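Local atomic coordinates of putative cobalamin synthesis related protein (Corynebacterium diphtheriae, PDB entry 2NPN), a protein that binds S-adenosylmethionine and probably acts as a methyltransferase of cobalamin biosynthesis, consistent with a precorrin-6A synthase role. Residues Q21-L26 and D53-G58; M202-F207 and A225-L230; E229-L234 and I241-L246. All coordinates share one frame; numbering follows the deposited sequence.

Contact 1 of 3, residues Q21-L26 and D53-G58; sequences QAISGL and DTHAPG
The imidazole of H55 is sandwiched between two aliphatic groups. On one face lies the side chain of I23, across the contact; on the opposite face lies the methyl CG2 of its own neighbour T54, both displaced toward the rim. The CG1 of I23 stands 4.0 Å from the centre of the H55 ring and 15° off its normal, a CH-pi contact, while CG2 of I23 comes to 3.8 Å from ND1 of H55 and CD1 of I23 covers the CE1 corner. A branched isoleucine suits the place because its carbons spread over the ring. With CG of H55 anti to its own carbonyl carbon (chi1 -58°), the imidazole is carried toward I23. The two helices concerned, 20-28 and 42-55, pack beside the five-stranded parallel sheet, one of the two sheets of the tetrapyrrole methylase fold, and I8 of strand 3-9 lies against L26. One turn beyond I23, L26 meets the end of the second helix: A56 has just left helical geometry, and its small side chain fits close to the first helix, with CB 3.5 Å from O of L26 and 4.3 Å from CB of L26. Beside them, L18 touches both I23 and H55.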
loop_
_atom_site.group_PDB
_atom_site.type_symbol
_atom_site.label_atom_id
_atom_site.label_comp_id
_atom_site.label_asym_id
_atom_site.label_seq_id
_atom_site.Cartn_x
_atom_site.Cartn_y
_atom_site.Cartn_z
ATOM N N GLN A 21 -14.072 -11.522 -1.749
ATOM C CA GLN A 21 -13.049 -12.514 -1.474
ATOM C C GLN A 21 -12.287 -12.146 -0.200
ATOM O O GLN A 21 -12.016 -13.014 0.652
ATOM C CB GLN A 21 -12.076 -12.593 -2.650
ATOM C CG GLN A 21 -11.102 -13.755 -2.616
ATOM C CD GLN A 21 -10.055 -13.679 -3.701
ATOM O OE1 GLN A 21 -9.701 -12.594 -4.186
ATOM N NE2 GLN A 21 -9.537 -14.826 -4.101
ATOM N N ALA A 22 -11.922 -10.876 -0.077
ATOM C CA ALA A 22 -11.197 -10.387 1.116
ATOM C C ALA A 22 -12.031 -10.575 2.370
ATOM O O ALA A 22 -11.539 -11.080 3.380
ATOM C CB ALA A 22 -10.841 -8.924 0.965
ATOM N N ILE A 23 -13.320 -10.254 2.277
ATOM C CA ILE A 23 -14.209 -10.359 3.418
ATOM C C ILE A 23 -14.325 -11.837 3.831
ATOM O O ILE A 23 -14.276 -12.134 5.026
ATOM C CB ILE A 23 -15.601 -9.740 3.131
ATOM C CG1 ILE A 23 -15.467 -8.211 2.969
ATOM C CG2 ILE A 23 -16.583 -10.116 4.246
ATOM C CD1 ILE A 23 -16.656 -7.602 2.269
ATOM N N SER A 24 -14.461 -12.742 2.868
ATOM C CA SER A 24 -14.516 -14.164 3.185
ATOM C C SER A 24 -13.238 -14.631 3.879
ATOM O O SER A 24 -13.280 -15.374 4.851
ATOM C CB SER A 24 -14.751 -15.004 1.937
ATOM O OG SER A 24 -15.048 -16.338 2.304
ATOM N N GLY A 25 -12.086 -14.178 3.389
ATOM C CA GLY A 25 -10.843 -14.551 4.006
ATOM C C GLY A 25 -10.753 -14.054 5.448
ATOM O O GLY A 25 -10.351 -14.783 6.347
ATOM N N LEU A 26 -11.164 -12.814 5.685
ATOM C CA LEU A 26 -11.124 -12.228 7.021
ATOM C C LEU A 26 -12.027 -13.013 7.985
ATOM O O LEU A 26 -11.663 -13.266 9.124
ATOM C CB LEU A 26 -11.560 -10.762 6.971
ATOM C CG LEU A 26 -10.554 -9.809 6.311
ATOM C CD1 LEU A 26 -11.265 -8.465 6.020
ATOM C CD2 LEU A 26 -9.337 -9.619 7.216
ATOM N N ASP A 53 -13.292 -4.794 12.667
ATOM C CA ASP A 53 -14.480 -4.698 13.539
ATOM C C ASP A 53 -15.757 -4.974 12.763
ATOM O O ASP A 53 -16.720 -5.577 13.294
ATOM C CB ASP A 53 -14.576 -3.316 14.201
ATOM C CG ASP A 53 -13.595 -3.148 15.355
ATOM O OD1 ASP A 53 -13.048 -4.176 15.795
ATOM O OD2 ASP A 53 -13.388 -2.006 15.839
ATOM N N THR A 54 -15.781 -4.527 11.515
ATOM C CA THR A 54 -16.958 -4.688 10.684
ATOM C C THR A 54 -17.108 -6.109 10.161
ATOM O O THR A 54 -18.211 -6.652 10.177
ATOM C CB THR A 54 -16.927 -3.745 9.480
ATOM O OG1 THR A 54 -16.847 -2.402 9.938
ATOM C CG2 THR A 54 -18.197 -3.929 8.619
ATOM N N HIS A 55 -16.019 -6.718 9.692
ATOM C CA HIS A 55 -16.137 -8.013 8.986
ATOM C C HIS A 55 -15.698 -9.219 9.801
ATOM O O HIS A 55 -16.319 -10.293 9.710
ATOM C CB HIS A 55 -15.438 -7.935 7.614
ATOM C CG HIS A 55 -15.998 -6.845 6.764
ATOM N ND1 HIS A 55 -17.238 -6.941 6.177
ATOM C CD2 HIS A 55 -15.555 -5.592 6.503
ATOM C CE1 HIS A 55 -17.525 -5.807 5.565
ATOM N NE2 HIS A 55 -16.523 -4.970 5.750
ATOM N N ALA A 56 -14.666 -9.055 10.613
ATOM C CA ALA A 56 -14.195 -10.145 11.464
ATOM C C ALA A 56 -14.282 -9.696 12.891
ATOM O O ALA A 56 -13.267 -9.696 13.600
ATOM C CB ALA A 56 -12.762 -10.552 11.120
ATOM N N PRO A 57 -15.483 -9.272 13.327
ATOM C CA PRO A 57 -15.508 -8.875 14.717
ATOM C C PRO A 57 -15.133 -10.056 15.592
ATOM O O PRO A 57 -15.383 -11.228 15.229
ATOM C CB PRO A 57 -16.963 -8.450 14.953
ATOM C CG PRO A 57 -17.740 -9.029 13.857
ATOM C CD PRO A 57 -16.809 -9.134 12.693
ATOM N N GLY A 58 -14.503 -9.741 16.712
ATOM C CA GLY A 58 -14.095 -10.739 17.666
ATOM C C GLY A 58 -12.788 -11.409 17.305
ATOM O O GLY A 58 -12.498 -12.483 17.830
#

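Contact 2 of 3, residues M202-F207 and A225-L230; sequences MWWGAF and AQVAEL. With SAM (S-adenosylmethionine), chain C.
Two residues turned the same way about their first torsion make the central contact: W204 holds CG anti to the backbone N (chi1 -180°), which extends the indole from the strand toward the helix, and V227 sends CG1 out in the matching anti position, placing that methyl over the ring. CG1 of V227 sits 3.6 Å from the centroid of the five-membered ring of W204, only 11° off the normal, and is a CH-pi partner of the indole. The side chains slide past one another in opposite directions, and CG1 of V227 stands over the middle of the indole face. The other indole face carries the backbone N of A206, nearer the rim. A broad aromatic and a short branched residue suit each other here, one giving a flat surface and the other a compact methyl group that rests on it.

Further along the indole, CD2 of L230, one helical turn on from V227, meets CZ3 of W204 at 3.9 Å. M202, a selenomethionine bent at its last torsion, meets V227 tip to tip, its CE 4.2 Å from CB of V227. The indole is not wholly apolar: NE1 of W204 donates to OD2 of D243, which helps fix the rotation of the ring and satisfies its buried N-H.

Past W204 the chain enters the cofactor pocket, and just beyond the strand N of F207 lies 3.4 Å from N1 of the S-adenosylmethionine adenine. Strand 200-206 and helix 220-238 run nearly parallel, 8° between the segments, their axes coming within 11.0 Å, and the helix covers one face of the mixed sheet. R216 of the neighbouring strand 214-217 touches V227 and L230, and W192 of helix 192-195 packs on M202 and V227.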
loop_
_atom_site.group_PDB
_atom_site.type_symbol
_atom_site.label_atom_id
_atom_site.label_comp_id
_atom_site.label_asym_id
_atom_site.label_seq_id
_atom_site.Cartn_x
_atom_site.Cartn_y
_atom_site.Cartn_z
HETATM N N MSE A 202 -0.220 16.986 -14.258
HETATM C CA MSE A 202 -0.219 16.108 -13.087
HETATM C C MSE A 202 -1.618 15.984 -12.478
HETATM O O MSE A 202 -2.358 16.978 -12.342
HETATM C CB MSE A 202 0.750 16.641 -12.009
HETATM C CG MSE A 202 0.768 15.774 -10.756
HETATM SE SE MSE A 202 2.180 16.262 -9.456
HETATM C CE MSE A 202 1.707 18.113 -9.139
ATOM N N TRP A 203 -1.969 14.731 -12.130
ATOM C CA TRP A 203 -3.052 14.434 -11.232
ATOM C C TRP A 203 -2.482 13.873 -9.936
ATOM O O TRP A 203 -1.759 12.889 -9.957
ATOM C CB TRP A 203 -3.994 13.424 -11.831
ATOM C CG TRP A 203 -4.724 13.888 -13.069
ATOM C CD1 TRP A 203 -5.964 14.454 -13.147
ATOM C CD2 TRP A 203 -4.265 13.753 -14.418
ATOM N NE1 TRP A 203 -6.303 14.692 -14.469
ATOM C CE2 TRP A 203 -5.285 14.253 -15.261
ATOM C CE3 TRP A 203 -3.087 13.247 -14.999
ATOM C CZ2 TRP A 203 -5.163 14.231 -16.664
ATOM C CZ3 TRP A 203 -2.988 13.230 -16.390
ATOM C CH2 TRP A 203 -4.013 13.727 -17.196
ATOM N N TRP A 204 -2.789 14.535 -8.821
ATOM C CA TRP A 204 -2.168 14.262 -7.528
ATOM C C TRP A 204 -3.237 13.975 -6.496
ATOM O O TRP A 204 -4.361 14.506 -6.536
ATOM C CB TRP A 204 -1.289 15.453 -7.137
ATOM C CG TRP A 204 -0.570 15.387 -5.878
ATOM C CD1 TRP A 204 0.716 14.946 -5.686
ATOM C CD2 TRP A 204 -1.033 15.829 -4.581
ATOM N NE1 TRP A 204 1.067 15.073 -4.364
ATOM C CE2 TRP A 204 0.018 15.602 -3.661
ATOM C CE3 TRP A 204 -2.238 16.377 -4.104
ATOM C CZ2 TRP A 204 -0.080 15.968 -2.310
ATOM C CZ3 TRP A 204 -2.337 16.687 -2.761
ATOM C CH2 TRP A 204 -1.263 16.488 -1.881
ATOM N N GLY A 205 -2.901 13.112 -5.531
ATOM C CA GLY A 205 -3.769 12.920 -4.414
ATOM C C GLY A 205 -3.051 12.425 -3.188
ATOM O O GLY A 205 -2.108 11.644 -3.282
ATOM N N ALA A 206 -3.560 12.856 -2.035
ATOM C CA ALA A 206 -3.057 12.431 -0.742
ATOM C C ALA A 206 -4.193 11.927 0.108
ATOM O O ALA A 206 -5.323 12.368 -0.025
ATOM C CB ALA A 206 -2.313 13.556 -0.046
ATOM N N PHE A 207 -3.886 10.948 0.962
ATOM C CA PHE A 207 -4.872 10.363 1.868
ATOM C C PHE A 207 -6.080 9.873 1.064
ATOM O O PHE A 207 -7.232 9.996 1.502
ATOM C CB PHE A 207 -5.292 11.395 2.932
ATOM C CG PHE A 207 -4.126 12.061 3.642
ATOM C CD1 PHE A 207 -3.281 11.309 4.466
ATOM C CD2 PHE A 207 -3.904 13.403 3.518
ATOM C CE1 PHE A 207 -2.225 11.891 5.154
ATOM C CE2 PHE A 207 -2.824 14.025 4.210
ATOM C CZ PHE A 207 -1.997 13.253 5.007
ATOM N N ALA A 225 4.519 24.176 -7.695
ATOM C CA ALA A 225 4.998 24.804 -6.463
ATOM C C ALA A 225 3.896 24.828 -5.405
ATOM O O ALA A 225 4.183 24.614 -4.215
ATOM C CB ALA A 225 5.492 26.202 -6.728
ATOM N N GLN A 226 2.653 25.091 -5.836
ATOM C CA GLN A 226 1.506 25.089 -4.924
ATOM C C GLN A 226 1.318 23.706 -4.286
ATOM O O GLN A 226 1.037 23.584 -3.082
ATOM C CB GLN A 226 0.202 25.498 -5.652
ATOM C CG GLN A 226 0.166 26.938 -6.158
ATOM C CD GLN A 226 -1.002 27.244 -7.117
ATOM O OE1 GLN A 226 -1.305 28.409 -7.374
ATOM N NE2 GLN A 226 -1.659 26.212 -7.635
ATOM N N VAL A 227 1.441 22.638 -5.075
ATOM C CA VAL A 227 1.234 21.312 -4.500
ATOM C C VAL A 227 2.412 20.964 -3.548
ATOM O O VAL A 227 2.224 20.292 -2.501
ATOM C CB VAL A 227 0.997 20.232 -5.593
ATOM C CG1 VAL A 227 0.874 18.882 -4.969
ATOM C CG2 VAL A 227 -0.288 20.567 -6.373
ATOM N N ALA A 228 3.611 21.439 -3.883
ATOM C CA ALA A 228 4.781 21.230 -3.015
ATOM C C ALA A 228 4.496 21.879 -1.658
ATOM O O ALA A 228 4.746 21.252 -0.625
ATOM C CB ALA A 228 6.058 21.764 -3.663
ATOM N N GLU A 229 3.911 23.078 -1.665
ATOM C CA GLU A 229 3.617 23.823 -0.436
ATOM C C GLU A 229 2.539 23.062 0.345
ATOM O O GLU A 229 2.652 22.882 1.568
ATOM C CB GLU A 229 3.126 25.256 -0.732
ATOM C CG GLU A 229 4.100 26.185 -1.467
ATOM C CD GLU A 229 3.364 27.273 -2.287
ATOM O OE1 GLU A 229 2.135 27.467 -2.052
ATOM O OE2 GLU A 229 3.994 27.946 -3.159
ATOM N N LEU A 230 1.501 22.614 -0.368
ATOM C CA LEU A 230 0.386 21.900 0.222
ATOM C C LEU A 230 0.901 20.628 0.899
ATOM O O LEU A 230 0.515 20.284 2.018
ATOM C CB LEU A 230 -0.638 21.536 -0.868
ATOM C CG LEU A 230 -1.831 20.709 -0.409
ATOM C CD1 LEU A 230 -2.715 21.431 0.640
ATOM C CD2 LEU A 230 -2.615 20.369 -1.648
HETATM N N SAM C . 0.389 -1.979 -1.603
HETATM C CA SAM C . 0.013 -0.534 -1.665
HETATM C C SAM C . -0.987 -0.267 -2.775
HETATM O O SAM C . -1.413 0.907 -2.943
HETATM O OXT SAM C . -1.401 -1.219 -3.466
HETATM C CB SAM C . 1.268 0.342 -1.828
HETATM C CG SAM C . 2.196 0.334 -0.613
HETATM S SD SAM C . 3.635 1.455 -0.699
HETATM C CE SAM C . 4.399 0.931 0.863
HETATM C "C5'" SAM C . 3.110 3.089 -0.072
HETATM C "C4'" SAM C . 2.853 4.134 -1.171
HETATM O "O4'" SAM C . 1.594 3.919 -1.716
HETATM C "C3'" SAM C . 2.811 5.586 -0.694
HETATM O "O3'" SAM C . 4.093 6.153 -0.580
HETATM C "C2'" SAM C . 1.963 6.271 -1.731
HETATM O "O2'" SAM C . 2.712 6.438 -2.923
HETATM C "C1'" SAM C . 0.941 5.172 -1.934
HETATM N N9 SAM C . -0.239 5.308 -1.052
HETATM C C8 SAM C . -0.711 4.330 -0.190
HETATM N N7 SAM C . -1.840 4.737 0.396
HETATM C C5 SAM C . -2.138 5.967 -0.120
HETATM C C6 SAM C . -3.208 6.830 0.064
HETATM N N6 SAM C . -4.228 6.545 0.913
HETATM N N1 SAM C . -3.229 8.032 -0.636
HETATM C C2 SAM C . -2.236 8.313 -1.554
HETATM N N3 SAM C . -1.182 7.462 -1.745
HETATM C C4 SAM C . -1.134 6.291 -1.063
#

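Contact 3 of 3, residues E229-L234 and I241-L246; sequences ELKQQL and IMDTYL. With SAM (S-adenosylmethionine), chain C.
A salt bridge between K231 and D243, bordered by an aliphatic patch, joins helix 220-238 to the start of strand 243-249 just after the chain has turned back from helix to strand. The extended lysine chain crosses the aspartate at about a right angle, and NZ of K231 bonds OD2 of D243 at 2.7 Å, on the syn side but 29° out of the carboxylate plane; the bond to OD1 of D243 is weak, at 3.0 Å. CG of D243 lies between its backbone N and carbonyl carbon (chi1 63°), where the carboxylate meets NZ. A lysine suits the place because its long chain spans the gap from the helix, and backbone O atoms of D187 and K189 also accept from NZ. Alongside, CD1 of I241 touches CB of L234 at 3.7 Å and CG of K231 at 4.0 Å. The same strand binds S-adenosylmethionine through a backbone and a side-chain atom: O of D243 accepts from its O2' at 2.8 Å, and the hydroxyl OG1 of T244 donates to the adenine N3 at 2.8 Å. The strand lies in the mixed sheet between 181-185 and 200-206, bonding backbone to backbone with V184 on one side and with W203 and G205 on the other.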
loop_
_atom_site.group_PDB
_atom_site.type_symbol
_atom_site.label_atom_id
_atom_site.label_comp_id
_atom_site.label_asym_id
_atom_site.label_seq_id
_atom_site.Cartn_x
_atom_site.Cartn_y
_atom_site.Cartn_z
ATOM N N GLU A 229 3.911 23.078 -1.665
ATOM C CA GLU A 229 3.617 23.823 -0.436
ATOM C C GLU A 229 2.539 23.062 0.345
ATOM O O GLU A 229 2.652 22.882 1.568
ATOM C CB GLU A 229 3.126 25.256 -0.732
ATOM C CG GLU A 229 4.100 26.185 -1.467
ATOM C CD GLU A 229 3.364 27.273 -2.287
ATOM O OE1 GLU A 229 2.135 27.467 -2.052
ATOM O OE2 GLU A 229 3.994 27.946 -3.159
ATOM N N LEU A 230 1.501 22.614 -0.368
ATOM C CA LEU A 230 0.386 21.900 0.222
ATOM C C LEU A 230 0.901 20.628 0.899
ATOM O O LEU A 230 0.515 20.284 2.018
ATOM C CB LEU A 230 -0.638 21.536 -0.868
ATOM C CG LEU A 230 -1.831 20.709 -0.409
ATOM C CD1 LEU A 230 -2.715 21.431 0.640
ATOM C CD2 LEU A 230 -2.615 20.369 -1.648
ATOM N N LYS A 231 1.782 19.909 0.219
ATOM C CA LYS A 231 2.248 18.606 0.743
ATOM C C LYS A 231 2.984 18.823 2.087
ATOM O O LYS A 231 2.771 18.085 3.056
ATOM C CB LYS A 231 3.125 17.917 -0.320
ATOM C CG LYS A 231 3.704 16.559 0.098
ATOM C CD LYS A 231 4.434 15.904 -1.007
ATOM C CE LYS A 231 4.956 14.527 -0.659
ATOM N NZ LYS A 231 5.450 13.854 -1.857
ATOM N N GLN A 232 3.786 19.870 2.165
ATOM C CA GLN A 232 4.481 20.192 3.408
ATOM C C GLN A 232 3.506 20.601 4.509
ATOM O O GLN A 232 3.669 20.182 5.652
ATOM C CB GLN A 232 5.534 21.266 3.159
ATOM C CG GLN A 232 6.790 20.694 2.530
ATOM C CD GLN A 232 7.611 21.737 1.796
ATOM O OE1 GLN A 232 7.201 22.238 0.746
ATOM N NE2 GLN A 232 8.777 22.064 2.339
ATOM N N GLN A 233 2.515 21.435 4.165
ATOM C CA GLN A 233 1.477 21.883 5.092
ATOM C C GLN A 233 0.772 20.653 5.705
ATOM O O GLN A 233 0.666 20.524 6.934
ATOM C CB GLN A 233 0.467 22.809 4.373
ATOM C CG GLN A 233 1.056 24.187 3.900
ATOM C CD GLN A 233 0.213 24.987 2.848
ATOM O OE1 GLN A 233 -0.837 24.538 2.343
ATOM N NE2 GLN A 233 0.681 26.216 2.548
ATOM N N LEU A 234 0.370 19.719 4.841
ATOM C CA LEU A 234 -0.324 18.517 5.284
ATOM C C LEU A 234 0.553 17.600 6.130
ATOM O O LEU A 234 0.060 17.020 7.118
ATOM C CB LEU A 234 -0.867 17.745 4.096
ATOM C CG LEU A 234 -1.961 18.468 3.292
ATOM C CD1 LEU A 234 -2.262 17.754 1.982
ATOM C CD2 LEU A 234 -3.200 18.617 4.166
ATOM N N ILE A 241 2.496 12.062 5.493
ATOM C CA ILE A 241 1.633 12.146 4.314
ATOM C C ILE A 241 1.964 11.013 3.360
ATOM O O ILE A 241 3.116 10.607 3.284
ATOM C CB ILE A 241 1.762 13.515 3.578
ATOM C CG1 ILE A 241 0.780 13.595 2.394
ATOM C CG2 ILE A 241 3.199 13.779 3.064
ATOM C CD1 ILE A 241 0.527 15.022 1.998
HETATM N N MSE A 242 0.951 10.468 2.687
HETATM C CA MSE A 242 1.199 9.554 1.581
HETATM C C MSE A 242 0.455 10.113 0.394
HETATM O O MSE A 242 -0.739 10.401 0.504
HETATM C CB MSE A 242 0.728 8.139 1.869
HETATM C CG MSE A 242 1.603 7.404 2.874
HETATM SE SE MSE A 242 1.120 5.539 3.067
HETATM C CE MSE A 242 -0.745 5.781 3.558
ATOM N N ASP A 243 1.193 10.328 -0.685
ATOM C CA ASP A 243 0.641 10.828 -1.930
ATOM C C ASP A 243 0.969 9.872 -3.075
ATOM O O ASP A 243 1.978 9.130 -3.030
ATOM C CB ASP A 243 1.067 12.273 -2.281
ATOM C CG ASP A 243 2.615 12.456 -2.510
ATOM O OD1 ASP A 243 3.412 11.599 -2.060
ATOM O OD2 ASP A 243 3.053 13.501 -3.090
ATOM N N THR A 244 0.158 9.961 -4.130
ATOM C CA THR A 244 0.424 9.230 -5.375
ATOM C C THR A 244 0.048 10.221 -6.470
ATOM O O THR A 244 -0.890 11.024 -6.307
ATOM C CB THR A 244 -0.464 7.938 -5.473
ATOM O OG1 THR A 244 -0.204 7.044 -4.374
ATOM C CG2 THR A 244 -0.201 7.124 -6.769
ATOM N N TYR A 245 0.779 10.200 -7.578
ATOM C CA TYR A 245 0.453 11.129 -8.661
ATOM C C TYR A 245 0.757 10.483 -10.007
ATOM O O TYR A 245 1.550 9.564 -10.099
ATOM C CB TYR A 245 1.124 12.476 -8.474
ATOM C CG TYR A 245 2.637 12.479 -8.303
ATOM C CD1 TYR A 245 3.484 12.749 -9.385
ATOM C CD2 TYR A 245 3.241 12.331 -7.045
ATOM C CE1 TYR A 245 4.890 12.791 -9.241
ATOM C CE2 TYR A 245 4.612 12.393 -6.914
ATOM C CZ TYR A 245 5.441 12.640 -8.014
ATOM O OH TYR A 245 6.835 12.751 -7.830
ATOM N N LEU A 246 0.131 11.037 -11.046
ATOM C CA LEU A 246 0.310 10.573 -12.415
ATOM C C LEU A 246 0.775 11.787 -13.216
ATOM O O LEU A 246 0.169 12.849 -13.092
ATOM C CB LEU A 246 -0.997 10.016 -13.002
ATOM C CG LEU A 246 -0.871 9.327 -14.354
ATOM C CD1 LEU A 246 -2.008 8.223 -14.481
ATOM C CD2 LEU A 246 -0.876 10.303 -15.487
HETATM N N SAM C . 0.389 -1.979 -1.603
HETATM C CA SAM C . 0.013 -0.534 -1.665
HETATM C C SAM C . -0.987 -0.267 -2.775
HETATM O O SAM C . -1.413 0.907 -2.943
HETATM O OXT SAM C . -1.401 -1.219 -3.466
HETATM C CB SAM C . 1.268 0.342 -1.828
HETATM C CG SAM C . 2.196 0.334 -0.613
HETATM S SD SAM C . 3.635 1.455 -0.699
HETATM C CE SAM C . 4.399 0.931 0.863
HETATM C "C5'" SAM C . 3.110 3.089 -0.072
HETATM C "C4'" SAM C . 2.853 4.134 -1.171
HETATM O "O4'" SAM C . 1.594 3.919 -1.716
HETATM C "C3'" SAM C . 2.811 5.586 -0.694
HETATM O "O3'" SAM C . 4.093 6.153 -0.580
HETATM C "C2'" SAM C . 1.963 6.271 -1.731
HETATM O "O2'" SAM C . 2.712 6.438 -2.923
HETATM C "C1'" SAM C . 0.941 5.172 -1.934
HETATM N N9 SAM C . -0.239 5.308 -1.052
HETATM C C8 SAM C . -0.711 4.330 -0.190
HETATM N N7 SAM C . -1.840 4.737 0.396
HETATM C C5 SAM C . -2.138 5.967 -0.120
HETATM C C6 SAM C . -3.208 6.830 0.064
HETATM N N6 SAM C . -4.228 6.545 0.913
HETATM N N1 SAM C . -3.229 8.032 -0.636
HETATM C C2 SAM C . -2.236 8.313 -1.554
HETATM N N3 SAM C . -1.182 7.462 -1.745
HETATM C C4 SAM C . -1.134 6.291 -1.063
#

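How the contacts relate
Contact 1 and contacts 2 and 3 lie on opposite sides of the chain's centre, with nearest atoms about 18 Å apart. Contact 1 joins two helices beside the parallel sheet, partly buried and away from the cofactor, and is largely apolar, with one imidazole. Contacts 2 and 3 share helix 220-238 and the mixed sheet, their centres about 5 Å apart: contact 2 is buried and aromatic-aliphatic, whereas contact 3, only partly buried, centres on a buried charge pair. D243 links them, holding both the lysine of contact 3 and the indole of contact 2, while the strands of both reach S-adenosylmethionine.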